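Long-range contacts in SusD homolog (Bacteroides thetaiotaomicron, PDB 3EHM), which probably binds mucin O-glycans as a SusD-family outer-membrane lipoprotein, serving glycan utilization by a human gut symbiont: residues L261-M272 / A325-S335; N62-N72 / V310-S319. All blocks are in the same frame, centred on the assembly; numbering follows the deposited sequence.

Interaction 1 of 2, residues L261-M272 / A325-S335; sequences LASVNEYNETRM and AKFASRPKVDS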
loop_
_atom_site.group_PDB
_atom_site.type_symbol
_atom_site.label_atom_id
_atom_site.label_comp_id
_atom_site.label_asym_id
_atom_site.label_seq_id
_atom_site.Cartn_x
_atom_site.Cartn_y
_atom_site.Cartn_z
ATOM N N LEU A 261 -4.105 13.938 8.406
ATOM C CA LEU A 261 -4.741 15.214 8.718
ATOM C C LEU A 261 -4.114 16.443 8.064
ATOM O O LEU A 261 -4.827 17.302 7.544
ATOM C CB LEU A 261 -4.809 15.405 10.236
ATOM C CG LEU A 261 -5.777 14.439 10.926
ATOM C CD1 LEU A 261 -5.768 14.679 12.432
ATOM C CD2 LEU A 261 -7.178 14.648 10.366
ATOM N N ALA A 262 -2.791 16.535 8.086
ATOM C CA ALA A 262 -2.119 17.685 7.482
ATOM C C ALA A 262 -2.572 17.917 6.037
ATOM O O ALA A 262 -2.993 19.017 5.681
ATOM C CB ALA A 262 -0.608 17.495 7.532
ATOM N N SER A 263 -2.501 16.884 5.204
ATOM C CA SER A 263 -2.895 17.038 3.808
ATOM C C SER A 263 -4.404 17.161 3.589
ATOM O O SER A 263 -4.849 17.872 2.687
ATOM C CB SER A 263 -2.346 15.882 2.969
ATOM O OG SER A 263 -2.585 16.125 1.593
ATOM N N VAL A 264 -5.195 16.478 4.410
ATOM C CA VAL A 264 -6.647 16.542 4.264
ATOM C C VAL A 264 -7.252 17.847 4.780
ATOM O O VAL A 264 -8.034 18.490 4.079
ATOM C CB VAL A 264 -7.348 15.357 4.996
ATOM C CG1 VAL A 264 -8.858 15.584 5.043
ATOM C CG2 VAL A 264 -7.049 14.045 4.274
ATOM N N ASN A 265 -6.882 18.247 5.995
ATOM C CA ASN A 265 -7.450 19.452 6.598
ATOM C C ASN A 265 -6.592 20.709 6.618
ATOM O O ASN A 265 -7.108 21.810 6.436
ATOM C CB ASN A 265 -7.905 19.155 8.030
ATOM C CG ASN A 265 -8.943 18.057 8.096
ATOM O OD1 ASN A 265 -9.873 18.013 7.289
ATOM N ND2 ASN A 265 -8.797 17.168 9.067
ATOM N N GLU A 266 -5.293 20.557 6.852
ATOM C CA GLU A 266 -4.412 21.715 6.907
ATOM C C GLU A 266 -4.111 22.311 5.539
ATOM O O GLU A 266 -4.317 23.504 5.314
ATOM C CB GLU A 266 -3.099 21.349 7.600
ATOM C CG GLU A 266 -3.242 20.963 9.069
ATOM C CD GLU A 266 -3.935 22.034 9.902
ATOM O OE1 GLU A 266 -3.643 23.235 9.702
ATOM O OE2 GLU A 266 -4.763 21.672 10.765
ATOM N N TYR A 267 -3.626 21.479 4.624
ATOM C CA TYR A 267 -3.280 21.942 3.287
ATOM C C TYR A 267 -4.452 21.901 2.306
ATOM O O TYR A 267 -4.408 22.545 1.252
ATOM C CB TYR A 267 -2.127 21.102 2.721
ATOM C CG TYR A 267 -0.909 20.999 3.619
ATOM C CD1 TYR A 267 -0.458 22.094 4.358
ATOM C CD2 TYR A 267 -0.177 19.812 3.691
ATOM C CE1 TYR A 267 0.694 22.007 5.147
ATOM C CE2 TYR A 267 0.976 19.717 4.473
ATOM C CZ TYR A 267 1.406 20.818 5.197
ATOM O OH TYR A 267 2.557 20.731 5.951
ATOM N N ASN A 268 -5.491 21.139 2.650
ATOM C CA ASN A 268 -6.667 21.006 1.796
ATOM C C ASN A 268 -6.265 20.466 0.432
ATOM O O ASN A 268 -6.756 20.930 -0.603
ATOM C CB ASN A 268 -7.353 22.364 1.635
ATOM C CG ASN A 268 -8.030 22.818 2.903
ATOM O OD1 ASN A 268 -7.753 23.903 3.420
ATOM N ND2 ASN A 268 -8.922 21.985 3.421
ATOM N N GLU A 269 -5.380 19.475 0.438
ATOM C CA GLU A 269 -4.882 18.891 -0.798
ATOM C C GLU A 269 -5.331 17.455 -1.062
ATOM O O GLU A 269 -5.423 17.040 -2.211
ATOM C CB GLU A 269 -3.347 18.982 -0.827
ATOM C CG GLU A 269 -2.837 20.428 -0.725
ATOM C CD GLU A 269 -1.319 20.546 -0.675
ATOM O OE1 GLU A 269 -0.670 19.731 0.015
ATOM O OE2 GLU A 269 -0.776 21.471 -1.316
ATOM N N THR A 270 -5.621 16.690 -0.015
ATOM C CA THR A 270 -6.049 15.311 -0.221
ATOM C C THR A 270 -7.560 15.133 -0.132
ATOM O O THR A 270 -8.178 15.455 0.879
ATOM C CB THR A 270 -5.357 14.362 0.772
ATOM O OG1 THR A 270 -3.951 14.348 0.496
ATOM C CG2 THR A 270 -5.906 12.943 0.634
ATOM N N ARG A 271 -8.138 14.601 -1.205
ATOM C CA ARG A 271 -9.577 14.384 -1.296
ATOM C C ARG A 271 -9.871 12.982 -1.838
ATOM O O ARG A 271 -8.948 12.237 -2.173
ATOM C CB ARG A 271 -10.184 15.449 -2.213
ATOM C CG ARG A 271 -9.996 16.891 -1.707
ATOM C CD ARG A 271 -10.884 17.146 -0.497
ATOM N NE ARG A 271 -10.810 18.511 0.027
ATOM C CZ ARG A 271 -10.050 18.885 1.054
ATOM N NH1 ARG A 271 -9.279 18.001 1.676
ATOM N NH2 ARG A 271 -10.087 20.140 1.487
HETATM N N MSE A 272 -11.152 12.626 -1.918
HETATM C CA MSE A 272 -11.564 11.310 -2.415
HETATM C C MSE A 272 -11.208 11.127 -3.893
HETATM O O MSE A 272 -11.496 11.993 -4.719
HETATM C CB MSE A 272 -13.075 11.124 -2.226
HETATM C CG MSE A 272 -13.606 9.767 -2.683
HETATM SE SE MSE A 272 -15.538 9.636 -2.495
HETATM C CE MSE A 272 -16.048 10.973 -3.798
ATOM N N ALA A 325 -12.230 21.924 -5.423
ATOM C CA ALA A 325 -11.952 20.616 -4.848
ATOM C C ALA A 325 -11.709 20.732 -3.347
ATOM O O ALA A 325 -11.641 19.724 -2.649
ATOM C CB ALA A 325 -10.745 19.979 -5.539
ATOM N N LYS A 326 -11.572 21.957 -2.847
ATOM C CA LYS A 326 -11.367 22.128 -1.415
ATOM C C LYS A 326 -12.566 21.521 -0.707
ATOM O O LYS A 326 -12.446 20.994 0.399
ATOM C CB LYS A 326 -11.237 23.609 -1.032
ATOM C CG LYS A 326 -11.212 23.828 0.484
ATOM C CD LYS A 326 -10.914 25.267 0.882
ATOM C CE LYS A 326 -10.976 25.428 2.402
ATOM N NZ LYS A 326 -10.596 26.801 2.848
ATOM N N PHE A 327 -13.723 21.581 -1.357
ATOM C CA PHE A 327 -14.937 21.038 -0.772
ATOM C C PHE A 327 -15.441 19.747 -1.399
ATOM O O PHE A 327 -16.621 19.409 -1.289
ATOM C CB PHE A 327 -16.025 22.108 -0.777
ATOM C CG PHE A 327 -15.618 23.352 -0.051
ATOM C CD1 PHE A 327 -15.068 24.427 -0.738
ATOM C CD2 PHE A 327 -15.709 23.417 1.338
ATOM C CE1 PHE A 327 -14.608 25.551 -0.052
ATOM C CE2 PHE A 327 -15.252 24.533 2.029
ATOM C CZ PHE A 327 -14.700 25.602 1.331
ATOM N N ALA A 328 -14.543 19.028 -2.064
ATOM C CA ALA A 328 -14.896 17.746 -2.655
ATOM C C ALA A 328 -14.937 16.788 -1.469
ATOM O O ALA A 328 -14.550 17.163 -0.360
ATOM C CB ALA A 328 -13.826 17.307 -3.649
ATOM N N SER A 329 -15.407 15.564 -1.686
ATOM C CA SER A 329 -15.458 14.589 -0.599
ATOM C C SER A 329 -14.057 14.422 -0.013
ATOM O O SER A 329 -13.064 14.446 -0.743
ATOM C CB SER A 329 -15.975 13.244 -1.117
ATOM O OG SER A 329 -17.341 13.338 -1.483
ATOM N N ARG A 330 -13.983 14.259 1.303
ATOM C CA ARG A 330 -12.704 14.101 1.988
ATOM C C ARG A 330 -12.635 12.775 2.720
ATOM O O ARG A 330 -13.654 12.228 3.122
ATOM C CB ARG A 330 -12.514 15.191 3.044
ATOM C CG ARG A 330 -12.769 16.598 2.577
ATOM C CD ARG A 330 -12.493 17.576 3.710
ATOM N NE ARG A 330 -12.819 18.945 3.324
ATOM C CZ ARG A 330 -12.461 20.022 4.014
ATOM N NH1 ARG A 330 -11.758 19.888 5.131
ATOM N NH2 ARG A 330 -12.809 21.228 3.587
ATOM N N PRO A 331 -11.419 12.242 2.906
ATOM C CA PRO A 331 -11.300 10.973 3.624
ATOM C C PRO A 331 -11.735 11.250 5.062
ATOM O O PRO A 331 -11.406 12.303 5.616
ATOM C CB PRO A 331 -9.803 10.671 3.544
ATOM C CG PRO A 331 -9.390 11.321 2.261
ATOM C CD PRO A 331 -10.130 12.636 2.316
ATOM N N LYS A 332 -12.499 10.340 5.656
ATOM C CA LYS A 332 -12.912 10.517 7.040
ATOM C C LYS A 332 -11.741 10.085 7.907
ATOM O O LYS A 332 -11.203 8.986 7.735
ATOM C CB LYS A 332 -14.134 9.656 7.368
ATOM C CG LYS A 332 -15.446 10.241 6.896
ATOM C CD LYS A 332 -16.631 9.458 7.453
ATOM C CE LYS A 332 -17.947 10.131 7.085
ATOM N NZ LYS A 332 -19.119 9.332 7.525
ATOM N N VAL A 333 -11.332 10.953 8.821
ATOM C CA VAL A 333 -10.216 10.642 9.695
ATOM C C VAL A 333 -10.104 11.683 10.803
ATOM O O VAL A 333 -10.499 12.836 10.628
ATOM C CB VAL A 333 -8.878 10.607 8.896
ATOM C CG1 VAL A 333 -8.616 11.966 8.239
ATOM C CG2 VAL A 333 -7.723 10.242 9.816
ATOM N N ASP A 334 -9.606 11.263 11.959
ATOM C CA ASP A 334 -9.401 12.194 13.062
ATOM C C ASP A 334 -8.021 11.926 13.658
ATOM O O ASP A 334 -7.340 10.983 13.253
ATOM C CB ASP A 334 -10.509 12.070 14.114
ATOM C CG ASP A 334 -10.682 10.666 14.622
ATOM O OD1 ASP A 334 -9.709 10.104 15.165
ATOM O OD2 ASP A 334 -11.803 10.125 14.485
ATOM N N SER A 335 -7.605 12.751 14.612
ATOM C CA SER A 335 -6.278 12.612 15.200
ATOM C C SER A 335 -5.952 11.235 15.771
ATOM O O SER A 335 -4.802 10.797 15.713
ATOM C CB SER A 335 -6.064 13.685 16.275
ATOM O OG SER A 335 -7.023 13.570 17.308
HETATM O O HOH W 1 -10.050 21.957 6.002
HETATM O O HOH W 2 -10.764 15.054 9.324
HETATM O O HOH W 3 -12.192 17.178 7.126
#

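Interaction 2 of 2, residues N62-N72 / V310-S319; sequences NYIGYFGNNNN and VAPTNSKSKS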
loop_
_atom_site.group_PDB
_atom_site.type_symbol
_atom_site.label_atom_id
_atom_site.label_comp_id
_atom_site.label_asym_id
_atom_site.label_seq_id
_atom_site.Cartn_x
_atom_site.Cartn_y
_atom_site.Cartn_z
ATOM N N ASN A 62 -2.759 8.569 -5.076
ATOM C CA ASN A 62 -3.290 9.423 -6.126
ATOM C C ASN A 62 -3.293 8.660 -7.449
ATOM O O ASN A 62 -4.279 8.693 -8.185
ATOM C CB ASN A 62 -2.444 10.699 -6.221
ATOM C CG ASN A 62 -2.466 11.330 -7.606
ATOM O OD1 ASN A 62 -3.527 11.666 -8.145
ATOM N ND2 ASN A 62 -1.283 11.505 -8.184
ATOM N N TYR A 63 -2.198 7.957 -7.734
ATOM C CA TYR A 63 -2.076 7.186 -8.968
ATOM C C TYR A 63 -3.230 6.190 -9.140
ATOM O O TYR A 63 -3.867 6.143 -10.193
ATOM C CB TYR A 63 -0.761 6.397 -8.985
ATOM C CG TYR A 63 0.512 7.210 -8.798
ATOM C CD1 TYR A 63 1.657 6.616 -8.262
ATOM C CD2 TYR A 63 0.576 8.559 -9.154
ATOM C CE1 TYR A 63 2.833 7.344 -8.076
ATOM C CE2 TYR A 63 1.749 9.299 -8.973
ATOM C CZ TYR A 63 2.872 8.683 -8.430
ATOM O OH TYR A 63 4.025 9.402 -8.219
ATOM N N ILE A 64 -3.489 5.393 -8.104
ATOM C CA ILE A 64 -4.537 4.375 -8.160
ATOM C C ILE A 64 -5.945 4.847 -7.828
ATOM O O ILE A 64 -6.872 4.045 -7.764
ATOM C CB ILE A 64 -4.205 3.187 -7.248
ATOM C CG1 ILE A 64 -4.140 3.660 -5.793
ATOM C CG2 ILE A 64 -2.904 2.537 -7.702
ATOM C CD1 ILE A 64 -3.689 2.606 -4.830
ATOM N N GLY A 65 -6.112 6.138 -7.587
ATOM C CA GLY A 65 -7.445 6.649 -7.331
ATOM C C GLY A 65 -8.049 6.538 -5.950
ATOM O O GLY A 65 -9.272 6.665 -5.810
ATOM N N TYR A 66 -7.232 6.268 -4.936
ATOM C CA TYR A 66 -7.744 6.225 -3.566
ATOM C C TYR A 66 -8.024 7.688 -3.229
ATOM O O TYR A 66 -9.016 8.021 -2.578
ATOM C CB TYR A 66 -6.679 5.725 -2.580
ATOM C CG TYR A 66 -6.660 4.242 -2.282
ATOM C CD1 TYR A 66 -5.771 3.732 -1.338
ATOM C CD2 TYR A 66 -7.523 3.353 -2.922
ATOM C CE1 TYR A 66 -5.735 2.380 -1.034
ATOM C CE2 TYR A 66 -7.497 1.989 -2.624
ATOM C CZ TYR A 66 -6.599 1.513 -1.678
ATOM O OH TYR A 66 -6.553 0.179 -1.365
ATOM N N PHE A 67 -7.121 8.555 -3.683
ATOM C CA PHE A 67 -7.221 9.990 -3.433
ATOM C C PHE A 67 -7.083 10.796 -4.710
ATOM O O PHE A 67 -6.643 10.284 -5.740
ATOM C CB PHE A 67 -6.111 10.454 -2.477
ATOM C CG PHE A 67 -5.939 9.584 -1.272
ATOM C CD1 PHE A 67 -4.802 8.796 -1.129
ATOM C CD2 PHE A 67 -6.921 9.529 -0.296
ATOM C CE1 PHE A 67 -4.647 7.960 -0.025
ATOM C CE2 PHE A 67 -6.777 8.698 0.813
ATOM C CZ PHE A 67 -5.636 7.911 0.948
ATOM N N GLY A 68 -7.456 12.069 -4.609
ATOM C CA GLY A 68 -7.352 13.005 -5.711
ATOM C C GLY A 68 -6.709 14.240 -5.105
ATOM O O GLY A 68 -7.043 14.600 -3.976
ATOM N N ASN A 69 -5.790 14.882 -5.823
ATOM C CA ASN A 69 -5.109 16.064 -5.296
ATOM C C ASN A 69 -5.760 17.388 -5.697
ATOM O O ASN A 69 -6.093 17.597 -6.866
ATOM C CB ASN A 69 -3.649 16.116 -5.771
ATOM C CG ASN A 69 -2.858 14.866 -5.427
ATOM O OD1 ASN A 69 -2.888 14.382 -4.293
ATOM N ND2 ASN A 69 -2.121 14.350 -6.409
ATOM N N ASN A 70 -5.927 18.282 -4.724
ATOM C CA ASN A 70 -6.473 19.613 -4.987
ATOM C C ASN A 70 -5.246 20.502 -5.179
ATOM O O ASN A 70 -5.045 21.483 -4.460
ATOM C CB ASN A 70 -7.312 20.097 -3.796
ATOM C CG ASN A 70 -7.752 21.550 -3.929
ATOM O OD1 ASN A 70 -7.921 22.072 -5.036
ATOM N ND2 ASN A 70 -7.959 22.206 -2.790
ATOM N N ASN A 71 -4.423 20.135 -6.157
ATOM C CA ASN A 71 -3.192 20.864 -6.455
ATOM C C ASN A 71 -2.448 20.121 -7.563
ATOM O O ASN A 71 -2.727 18.957 -7.824
ATOM C CB ASN A 71 -2.318 20.911 -5.189
ATOM C CG ASN A 71 -1.274 22.012 -5.224
ATOM O OD1 ASN A 71 -0.715 22.381 -4.186
ATOM N ND2 ASN A 71 -0.997 22.536 -6.409
ATOM N N ASN A 72 -1.518 20.800 -8.229
ATOM C CA ASN A 72 -0.714 20.155 -9.258
ATOM C C ASN A 72 0.751 20.481 -8.993
ATOM O O ASN A 72 1.644 20.000 -9.693
ATOM C CB ASN A 72 -1.124 20.601 -10.672
ATOM C CG ASN A 72 -0.913 22.082 -10.918
ATOM O OD1 ASN A 72 -0.257 22.777 -10.137
ATOM N ND2 ASN A 72 -1.465 22.573 -12.024
ATOM N N VAL A 310 -12.114 13.712 -6.968
ATOM C CA VAL A 310 -11.124 14.529 -7.654
ATOM C C VAL A 310 -10.376 13.528 -8.530
ATOM O O VAL A 310 -9.982 12.455 -8.063
ATOM C CB VAL A 310 -10.163 15.205 -6.656
ATOM C CG1 VAL A 310 -9.065 15.953 -7.401
ATOM C CG2 VAL A 310 -10.946 16.176 -5.773
ATOM N N ALA A 311 -10.200 13.867 -9.800
ATOM C CA ALA A 311 -9.545 12.965 -10.736
ATOM C C ALA A 311 -8.094 12.660 -10.387
ATOM O O ALA A 311 -7.424 13.444 -9.710
ATOM C CB ALA A 311 -9.643 13.528 -12.146
ATOM N N PRO A 312 -7.591 11.500 -10.837
ATOM C CA PRO A 312 -6.206 11.119 -10.553
ATOM C C PRO A 312 -5.232 11.990 -11.329
ATOM O O PRO A 312 -5.527 12.419 -12.448
ATOM C CB PRO A 312 -6.155 9.660 -10.981
ATOM C CG PRO A 312 -7.103 9.626 -12.132
ATOM C CD PRO A 312 -8.268 10.454 -11.625
ATOM N N THR A 313 -4.080 12.255 -10.723
ATOM C CA THR A 313 -3.048 13.075 -11.343
ATOM C C THR A 313 -3.677 14.358 -11.893
ATOM O O THR A 313 -3.604 14.654 -13.087
ATOM C CB THR A 313 -2.328 12.272 -12.456
ATOM O OG1 THR A 313 -1.904 11.007 -11.922
ATOM C CG2 THR A 313 -1.095 13.017 -12.955
ATOM N N ASN A 314 -4.295 15.108 -10.984
ATOM C CA ASN A 314 -4.965 16.365 -11.285
ATOM C C ASN A 314 -4.037 17.322 -12.021
ATOM O O ASN A 314 -2.881 17.482 -11.642
ATOM C CB ASN A 314 -5.439 17.011 -9.978
ATOM C CG ASN A 314 -6.309 18.240 -10.201
ATOM O OD1 ASN A 314 -6.754 18.869 -9.244
ATOM N ND2 ASN A 314 -6.560 18.582 -11.455
ATOM N N SER A 315 -4.547 17.957 -13.074
ATOM C CA SER A 315 -3.742 18.894 -13.845
ATOM C C SER A 315 -4.067 20.336 -13.473
ATOM O O SER A 315 -3.401 21.262 -13.927
ATOM C CB SER A 315 -3.969 18.685 -15.345
ATOM O OG SER A 315 -5.291 19.033 -15.716
ATOM N N LYS A 316 -5.077 20.518 -12.629
ATOM C CA LYS A 316 -5.494 21.853 -12.206
ATOM C C LYS A 316 -4.798 22.360 -10.946
ATOM O O LYS A 316 -4.400 21.580 -10.078
ATOM C CB LYS A 316 -7.009 21.879 -11.981
ATOM C CG LYS A 316 -7.828 22.396 -13.159
ATOM C CD LYS A 316 -7.621 21.577 -14.418
ATOM C CE LYS A 316 -8.544 22.060 -15.541
ATOM N NZ LYS A 316 -8.345 23.503 -15.892
ATOM N N SER A 317 -4.664 23.681 -10.851
ATOM C CA SER A 317 -4.041 24.313 -9.693
ATOM C C SER A 317 -4.950 24.178 -8.475
ATOM O O SER A 317 -6.143 23.912 -8.605
ATOM C CB SER A 317 -3.795 25.801 -9.969
ATOM O OG SER A 317 -2.864 25.976 -11.021
ATOM N N LYS A 318 -4.379 24.363 -7.290
ATOM C CA LYS A 318 -5.155 24.287 -6.059
ATOM C C LYS A 318 -6.195 25.405 -6.055
ATOM O O LYS A 318 -5.928 26.498 -6.535
ATOM C CB LYS A 318 -4.240 24.454 -4.845
ATOM C CG LYS A 318 -4.985 24.466 -3.515
ATOM C CD LYS A 318 -4.041 24.716 -2.352
ATOM C CE LYS A 318 -4.795 24.727 -1.032
ATOM N NZ LYS A 318 -3.914 25.098 0.110
ATOM N N SER A 319 -7.376 25.131 -5.515
ATOM C CA SER A 319 -8.427 26.140 -5.439
ATOM C C SER A 319 -9.148 26.026 -4.099
ATOM O O SER A 319 -9.180 24.953 -3.492
ATOM C CB SER A 319 -9.421 25.967 -6.586
ATOM O OG SER A 319 -10.462 26.925 -6.491
HETATM O O HOH W 4 -5.174 13.957 -8.469
HETATM O O HOH W 5 -3.160 8.147 -12.321
HETATM O O HOH W 6 -8.108 10.342 -8.095
HETATM O O HOH W 7 -1.877 16.181 -8.825
HETATM O O HOH W 8 -7.608 21.706 -8.000
HETATM O O HOH W 9 -0.329 25.344 -9.652
#

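Interaction 1 of 2, residues L261-M272 / A325-S335
The guanidinium of Arg271 stacks flat on that of Arg330, the two chains running alongside in the same direction, between strand 270-272 of a two-stranded antiparallel sheet and the long loop that leads to strand 339-342 of this SusD-like fold. Their planes are 13° apart and the centres 4.0 Å; backbone oxygens probably ease the closeness of like charges. The Arg271 chain, bent at chi2 (-72°), turns its NE and NH2 to one acceptor, Lys326 O, with NH2 2.7 Å from that oxygen. Within its own segment, NH1 takes a lone pair of Val264 O in the guanidinium plane and also reaches Thr270 O. Losing this guanidinium to an alanine would probably leave Val264 O and Lys326 O without these donors and Arg330 without the flat group it stacks on. Arg330 holds NH1 to a water that bridges to Asn265 O, and a weak bond joins NH1 to Asn265 OD1. Met272 N donates to Ser329 O at 2.9 Å.

Apolar contacts continue along helix 261-266. Val264 CG2 sits 3.9 Å from Pro331 CD, and Leu261 CD2 meets Val333 CG1 at 3.7 Å. At the other end, Met272, a selenomethionine, rests its CE 3.5 Å from Ser329 CB.

Interaction 2 of 2, residues N62-N72 / V310-S319
Asn62 reaches Thr313 with its amide oxygen, which receives the Thr313 backbone N-H on a lone pair, OD1 to N 2.7 Å and nearly straight at 165°. With CG anti to the backbone N (chi1 153°), the amide projects from the end of helix 60-63 to the bend of the loop, and a water joins OD1 to Asn69 N, Ala311 O and Asn314 N. The hydroxyl of Thr313 is bonded to Trp81 and, through another water, to Tyr63 O. Pro312 lays its CB 3.5 Å from Asn62 O. Beyond Asn62 the helix closes in a Schellman motif at Gly65, and the chain enters strand 67-69, where Gly68 CA packs against Val310 CB; Val310 CG1 touches Asn69 O at 3.4 Å. Asn70, at the centre of an inverse gamma turn, spreads its amide along the backbone of Ser319: OD1 accepts from Ser319 N, and ND2 donates to Ser319 O at 3.1 Å, in the planes of both the amide and the carbonyl. The same ND2 also bonds to Asn268 O. Lys318 CB and CG cover Asn70 O, a buried oxygen without a hydrogen-bond partner, and the extended lysine chain carries NZ on to Tyr267 O. Asn72 holds CG between the backbone N and carbonyl carbon (chi1 63°), which turns ND2 to Ser315 O, 3.0 Å away and well above that carbonyl's plane, while OD1 bonds to Gly74 N.

From the N terminus, residues 62-72 come first, leaving helix 60-63 and forming strand 67-69. After a run about half helical the chain returns as helix 261-266 and strand 270-272, which pairs antiparallel with strand 67-69. The loop after strand 304-306 then supplies both remaining partners: residues 310-319 close interaction 2 across 237 intervening residues, and residues 325-335 close the much shorter excursion of interaction 1. The segments alternate, so the two closures cross rather than nest. Their centres lie about 12 Å apart, and they meet directly where Glu269 O approaches Asn70 N. Together they tie the long loop to both strands of the small sheet.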